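Local coordinates for uncharacterized protein (PDB 3CEX) that is of unknown function but belongs to the DinB superfamily of helical-bundle proteins, some of whose relatives are metal-dependent enzymes, at residues H18-V30 with V101-V115. Numbering follows the deposited sequence.
Sequences HERFEETLAQMTV and VAEKQLLSDYLAASV
One face of the H18 imidazole is covered by CG2 of V115, a CH-pi contact 4.1 Å from the ring centroid and displaced toward the rim, while a water lies in the ring plane at the NE2 edge. L111 CD2 and the backbone of A112 approach the same ring obliquely. With CG anti to the backbone N (chi1 -169°), H18 extends across to its partners in an almost antiparallel pair of helices (176° between the short segments), part of the four-helix bundle expected of the DinB superfamily. The pair illustrates how antiparallel helices can combine apolar packing with side-chain hydrogen bonds. The water O hydrogen-bonds H18 NE2 at 2.8 Å and donates to both E22 OE2 and the carbonyl oxygen of S108, linking imidazole, carboxylate and backbone. E22 bends at chi2 to bring its carboxylate over S108, whose OG donates to the syn lone pair of OE1 at 2.7 Å. Serine and water thus hold separate oxygens of the carboxylate and should restrict its rotation. Deeper in, L111 CD2 meets CB of F21 at 3.8 Å, the two side chains crossing at about a right angle; the F21 side chain also touches M48 and T51 of helix 44-62 and S159 and A162 of helix 144-170. L25 lies alongside the aliphatic part of K104, its CG 3.7 Å from the lysine CD. Past them, V30 CG2 packs on V101 CG2, joining the start of helix 30-33 to the residues just before helix 104-124. K104, bent at chi3, spans the type I turn L25-M28: its NZ donates to L25 O from above the carbonyl plane, on the face opposite M28 N, and to M28 O at 2.8 Å, nearly along the C=O axis (169°).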
loop_
_atom_site.group_PDB
_atom_site.type_symbol
_atom_site.label_atom_id
_atom_site.label_comp_id
_atom_site.label_asym_id
_atom_site.label_seq_id
_atom_site.Cartn_x
_atom_site.Cartn_y
_atom_site.Cartn_z
ATOM N N HIS A 18 7.281 -1.600 -6.079
ATOM C CA HIS A 18 8.422 -2.335 -6.605
ATOM C C HIS A 18 9.721 -1.846 -5.974
ATOM O O HIS A 18 10.528 -2.642 -5.458
ATOM C CB HIS A 18 8.444 -2.158 -8.129
ATOM C CG HIS A 18 9.406 -3.051 -8.848
ATOM N ND1 HIS A 18 9.657 -2.917 -10.195
ATOM C CD2 HIS A 18 10.153 -4.099 -8.427
ATOM C CE1 HIS A 18 10.535 -3.836 -10.570
ATOM N NE2 HIS A 18 10.846 -4.571 -9.519
ATOM N N GLU A 19 9.919 -0.533 -6.017
ATOM C CA GLU A 19 11.076 0.133 -5.392
ATOM C C GLU A 19 11.182 -0.139 -3.884
ATOM O O GLU A 19 12.277 -0.395 -3.351
ATOM C CB GLU A 19 11.025 1.667 -5.689
ATOM C CG GLU A 19 11.194 1.931 -7.184
ATOM C CD GLU A 19 10.765 3.331 -7.721
ATOM O OE1 GLU A 19 10.105 4.139 -7.003
ATOM O OE2 GLU A 19 11.123 3.627 -8.916
ATOM N N ARG A 20 10.059 -0.102 -3.180
ATOM C CA ARG A 20 10.092 -0.371 -1.740
ATOM C C ARG A 20 10.541 -1.811 -1.409
ATOM O O ARG A 20 11.331 -2.009 -0.524
ATOM C CB ARG A 20 8.726 -0.107 -1.126
ATOM C CG ARG A 20 8.614 -0.371 0.382
ATOM C CD ARG A 20 7.314 0.155 0.945
ATOM N NE ARG A 20 7.244 1.607 0.813
ATOM C CZ ARG A 20 6.394 2.278 0.028
ATOM N NH1 ARG A 20 5.476 1.663 -0.696
ATOM N NH2 ARG A 20 6.442 3.580 0.011
ATOM N N PHE A 21 10.016 -2.800 -2.124
ATOM C CA PHE A 21 10.440 -4.185 -1.937
ATOM C C PHE A 21 11.972 -4.328 -2.184
ATOM O O PHE A 21 12.675 -4.970 -1.399
ATOM C CB PHE A 21 9.675 -5.100 -2.895
ATOM C CG PHE A 21 8.361 -5.617 -2.372
ATOM C CD1 PHE A 21 8.321 -6.464 -1.285
ATOM C CD2 PHE A 21 7.184 -5.355 -3.031
ATOM C CE1 PHE A 21 7.104 -6.963 -0.804
ATOM C CE2 PHE A 21 6.009 -5.859 -2.558
ATOM C CZ PHE A 21 5.988 -6.671 -1.433
ATOM N N GLU A 22 12.475 -3.746 -3.272
ATOM C CA GLU A 22 13.907 -3.804 -3.547
ATOM C C GLU A 22 14.778 -3.108 -2.467
ATOM O O GLU A 22 15.813 -3.639 -2.102
ATOM C CB GLU A 22 14.222 -3.246 -4.943
ATOM C CG GLU A 22 13.754 -4.102 -6.120
ATOM C CD GLU A 22 14.193 -5.601 -6.094
ATOM O OE1 GLU A 22 15.334 -5.926 -5.713
ATOM O OE2 GLU A 22 13.359 -6.452 -6.466
ATOM N N GLU A 23 14.374 -1.946 -1.959
ATOM C CA GLU A 23 15.132 -1.249 -0.916
ATOM C C GLU A 23 15.156 -2.054 0.378
ATOM O O GLU A 23 16.144 -2.041 1.098
ATOM C CB GLU A 23 14.536 0.128 -0.585
ATOM C CG GLU A 23 14.565 1.112 -1.711
ATOM C CD GLU A 23 13.726 2.392 -1.475
ATOM O OE1 GLU A 23 12.789 2.404 -0.618
ATOM O OE2 GLU A 23 14.016 3.390 -2.173
ATOM N N THR A 24 14.052 -2.715 0.696
ATOM C CA THR A 24 13.985 -3.567 1.874
ATOM C C THR A 24 14.884 -4.812 1.740
ATOM O O THR A 24 15.703 -5.083 2.614
ATOM C CB THR A 24 12.491 -3.914 2.204
ATOM O OG1 THR A 24 11.946 -2.855 2.981
ATOM C CG2 THR A 24 12.348 -5.194 2.975
ATOM N N LEU A 25 14.741 -5.535 0.631
ATOM C CA LEU A 25 15.544 -6.718 0.354
ATOM C C LEU A 25 17.050 -6.446 0.366
ATOM O O LEU A 25 17.795 -7.260 0.850
ATOM C CB LEU A 25 15.156 -7.328 -0.995
ATOM C CG LEU A 25 15.661 -8.735 -1.265
ATOM C CD1 LEU A 25 15.087 -9.757 -0.254
ATOM C CD2 LEU A 25 15.277 -9.101 -2.720
ATOM N N ALA A 26 17.463 -5.302 -0.164
ATOM C CA ALA A 26 18.859 -4.886 -0.172
ATOM C C ALA A 26 19.460 -4.809 1.237
ATOM O O ALA A 26 20.672 -4.871 1.368
ATOM C CB ALA A 26 19.060 -3.510 -0.920
ATOM N N GLN A 27 18.645 -4.661 2.286
ATOM C CA GLN A 27 19.195 -4.582 3.649
ATOM C C GLN A 27 19.345 -5.935 4.304
ATOM O O GLN A 27 19.840 -6.003 5.425
ATOM C CB GLN A 27 18.346 -3.671 4.537
ATOM C CG GLN A 27 18.275 -2.238 4.004
ATOM C CD GLN A 27 17.325 -1.384 4.800
ATOM O OE1 GLN A 27 17.532 -1.154 6.014
ATOM N NE2 GLN A 27 16.262 -0.905 4.136
HETATM N N MSE A 28 18.950 -7.014 3.631
HETATM C CA MSE A 28 18.875 -8.310 4.294
HETATM C C MSE A 28 19.757 -9.351 3.634
HETATM O O MSE A 28 19.973 -9.299 2.443
HETATM C CB MSE A 28 17.420 -8.821 4.267
HETATM C CG MSE A 28 16.476 -7.781 4.808
HETATM SE SE MSE A 28 14.596 -8.247 4.680
HETATM C CE MSE A 28 14.342 -9.223 6.400
ATOM N N THR A 29 20.225 -10.310 4.414
ATOM C CA THR A 29 20.767 -11.560 3.866
ATOM C C THR A 29 19.582 -12.426 3.430
ATOM O O THR A 29 18.445 -12.146 3.806
ATOM C CB THR A 29 21.586 -12.332 4.927
ATOM O OG1 THR A 29 20.697 -12.758 5.977
ATOM C CG2 THR A 29 22.719 -11.444 5.499
ATOM N N VAL A 30 19.836 -13.449 2.616
ATOM C CA VAL A 30 18.769 -14.344 2.188
ATOM C C VAL A 30 18.180 -15.087 3.399
ATOM O O VAL A 30 16.982 -15.281 3.452
ATOM C CB VAL A 30 19.209 -15.341 1.050
ATOM C CG1 VAL A 30 20.288 -16.222 1.491
ATOM C CG2 VAL A 30 18.033 -16.198 0.585
ATOM N N VAL A 101 13.839 -19.011 -0.456
ATOM C CA VAL A 101 14.674 -19.026 -1.659
ATOM C C VAL A 101 16.146 -19.227 -1.303
ATOM O O VAL A 101 16.599 -18.891 -0.191
ATOM C CB VAL A 101 14.541 -17.717 -2.486
ATOM C CG1 VAL A 101 13.159 -17.602 -3.141
ATOM C CG2 VAL A 101 14.847 -16.493 -1.614
ATOM N N ALA A 102 16.899 -19.756 -2.271
ATOM C CA ALA A 102 18.341 -19.960 -2.112
ATOM C C ALA A 102 19.137 -18.651 -2.250
ATOM O O ALA A 102 20.168 -18.482 -1.597
ATOM C CB ALA A 102 18.837 -21.019 -3.112
ATOM N N GLU A 103 18.664 -17.740 -3.104
ATOM C CA GLU A 103 19.311 -16.448 -3.315
ATOM C C GLU A 103 18.288 -15.336 -3.533
ATOM O O GLU A 103 17.253 -15.550 -4.175
ATOM C CB GLU A 103 20.255 -16.487 -4.523
ATOM C CG GLU A 103 21.363 -17.519 -4.465
ATOM C CD GLU A 103 22.527 -17.146 -3.544
ATOM O OE1 GLU A 103 22.548 -16.023 -2.979
ATOM O OE2 GLU A 103 23.446 -17.991 -3.419
ATOM N N LYS A 104 18.602 -14.138 -3.029
ATOM C CA LYS A 104 17.702 -12.972 -3.125
ATOM C C LYS A 104 17.371 -12.568 -4.575
ATOM O O LYS A 104 16.251 -12.178 -4.863
ATOM C CB LYS A 104 18.318 -11.753 -2.445
ATOM C CG LYS A 104 18.371 -11.818 -0.951
ATOM C CD LYS A 104 18.778 -10.489 -0.348
ATOM C CE LYS A 104 20.146 -10.028 -0.754
ATOM N NZ LYS A 104 20.363 -8.666 -0.228
ATOM N N GLN A 105 18.344 -12.679 -5.469
ATOM C CA GLN A 105 18.157 -12.297 -6.877
ATOM C C GLN A 105 16.901 -12.908 -7.508
ATOM O O GLN A 105 16.240 -12.255 -8.313
ATOM C CB GLN A 105 19.406 -12.640 -7.723
ATOM C CG GLN A 105 19.511 -11.961 -9.111
ATOM C CD GLN A 105 19.476 -10.436 -8.997
ATOM O OE1 GLN A 105 20.215 -9.860 -8.205
ATOM N NE2 GLN A 105 18.604 -9.787 -9.755
ATOM N N LEU A 106 16.553 -14.135 -7.136
ATOM C CA LEU A 106 15.371 -14.776 -7.714
ATOM C C LEU A 106 14.087 -13.992 -7.454
ATOM O O LEU A 106 13.225 -13.858 -8.333
ATOM C CB LEU A 106 15.221 -16.205 -7.187
ATOM C CG LEU A 106 14.086 -17.012 -7.800
ATOM C CD1 LEU A 106 14.214 -17.091 -9.297
ATOM C CD2 LEU A 106 14.058 -18.410 -7.173
ATOM N N LEU A 107 13.967 -13.482 -6.230
ATOM C CA LEU A 107 12.816 -12.680 -5.834
ATOM C C LEU A 107 12.754 -11.409 -6.661
ATOM O O LEU A 107 11.703 -11.051 -7.128
ATOM C CB LEU A 107 12.906 -12.299 -4.351
ATOM C CG LEU A 107 12.770 -13.422 -3.303
ATOM C CD1 LEU A 107 13.243 -12.959 -1.939
ATOM C CD2 LEU A 107 11.344 -13.980 -3.261
ATOM N N SER A 108 13.901 -10.746 -6.840
ATOM C CA SER A 108 13.976 -9.529 -7.613
ATOM C C SER A 108 13.585 -9.765 -9.060
ATOM O O SER A 108 12.892 -8.928 -9.679
ATOM C CB SER A 108 15.386 -8.963 -7.608
ATOM O OG SER A 108 15.706 -8.479 -6.347
ATOM N N ASP A 109 14.093 -10.869 -9.615
ATOM C CA ASP A 109 13.854 -11.210 -11.029
ATOM C C ASP A 109 12.392 -11.559 -11.311
ATOM O O ASP A 109 11.793 -11.092 -12.319
ATOM C CB ASP A 109 14.780 -12.354 -11.464
ATOM C CG ASP A 109 16.235 -11.954 -11.531
ATOM O OD1 ASP A 109 16.559 -10.741 -11.472
ATOM O OD2 ASP A 109 17.075 -12.878 -11.650
ATOM N N TYR A 110 11.780 -12.350 -10.437
ATOM C CA TYR A 110 10.389 -12.721 -10.667
ATOM C C TYR A 110 9.458 -11.508 -10.440
ATOM O O TYR A 110 8.518 -11.274 -11.204
ATOM C CB TYR A 110 9.982 -13.928 -9.802
ATOM C CG TYR A 110 8.547 -14.396 -9.994
ATOM C CD1 TYR A 110 7.958 -14.456 -11.263
ATOM C CD2 TYR A 110 7.792 -14.798 -8.927
ATOM C CE1 TYR A 110 6.608 -14.902 -11.426
ATOM C CE2 TYR A 110 6.480 -15.231 -9.085
ATOM C CZ TYR A 110 5.885 -15.276 -10.327
ATOM O OH TYR A 110 4.569 -15.717 -10.435
ATOM N N LEU A 111 9.736 -10.707 -9.418
ATOM C CA LEU A 111 8.955 -9.484 -9.227
ATOM C C LEU A 111 9.087 -8.512 -10.414
ATOM O O LEU A 111 8.093 -7.950 -10.871
ATOM C CB LEU A 111 9.324 -8.769 -7.912
ATOM C CG LEU A 111 8.467 -7.557 -7.504
ATOM C CD1 LEU A 111 6.975 -7.948 -7.362
ATOM C CD2 LEU A 111 8.995 -6.975 -6.138
ATOM N N ALA A 112 10.302 -8.333 -10.916
ATOM C CA ALA A 112 10.525 -7.456 -12.080
ATOM C C ALA A 112 9.752 -7.945 -13.306
ATOM O O ALA A 112 9.173 -7.133 -14.050
ATOM C CB ALA A 112 12.043 -7.347 -12.418
ATOM N N ALA A 113 9.747 -9.269 -13.524
ATOM C CA ALA A 113 8.971 -9.859 -14.603
ATOM C C ALA A 113 7.479 -9.626 -14.394
ATOM O O ALA A 113 6.769 -9.320 -15.351
ATOM C CB ALA A 113 9.264 -11.350 -14.762
ATOM N N SER A 114 6.977 -9.822 -13.173
ATOM C CA SER A 114 5.537 -9.626 -12.942
ATOM C C SER A 114 5.096 -8.162 -13.019
ATOM O O SER A 114 4.003 -7.874 -13.474
ATOM C CB SER A 114 5.107 -10.240 -11.615
ATOM O OG SER A 114 5.451 -11.607 -11.628
ATOM N N VAL A 115 5.938 -7.245 -12.550
ATOM C CA VAL A 115 5.668 -5.815 -12.703
ATOM C C VAL A 115 5.655 -5.420 -14.171
ATOM O O VAL A 115 4.757 -4.690 -14.594
ATOM C CB VAL A 115 6.675 -4.955 -11.875
ATOM C CG1 VAL A 115 6.547 -3.462 -12.222
ATOM C CG2 VAL A 115 6.430 -5.196 -10.376
HETATM O O HOH W 1 12.838 -6.428 -8.871
#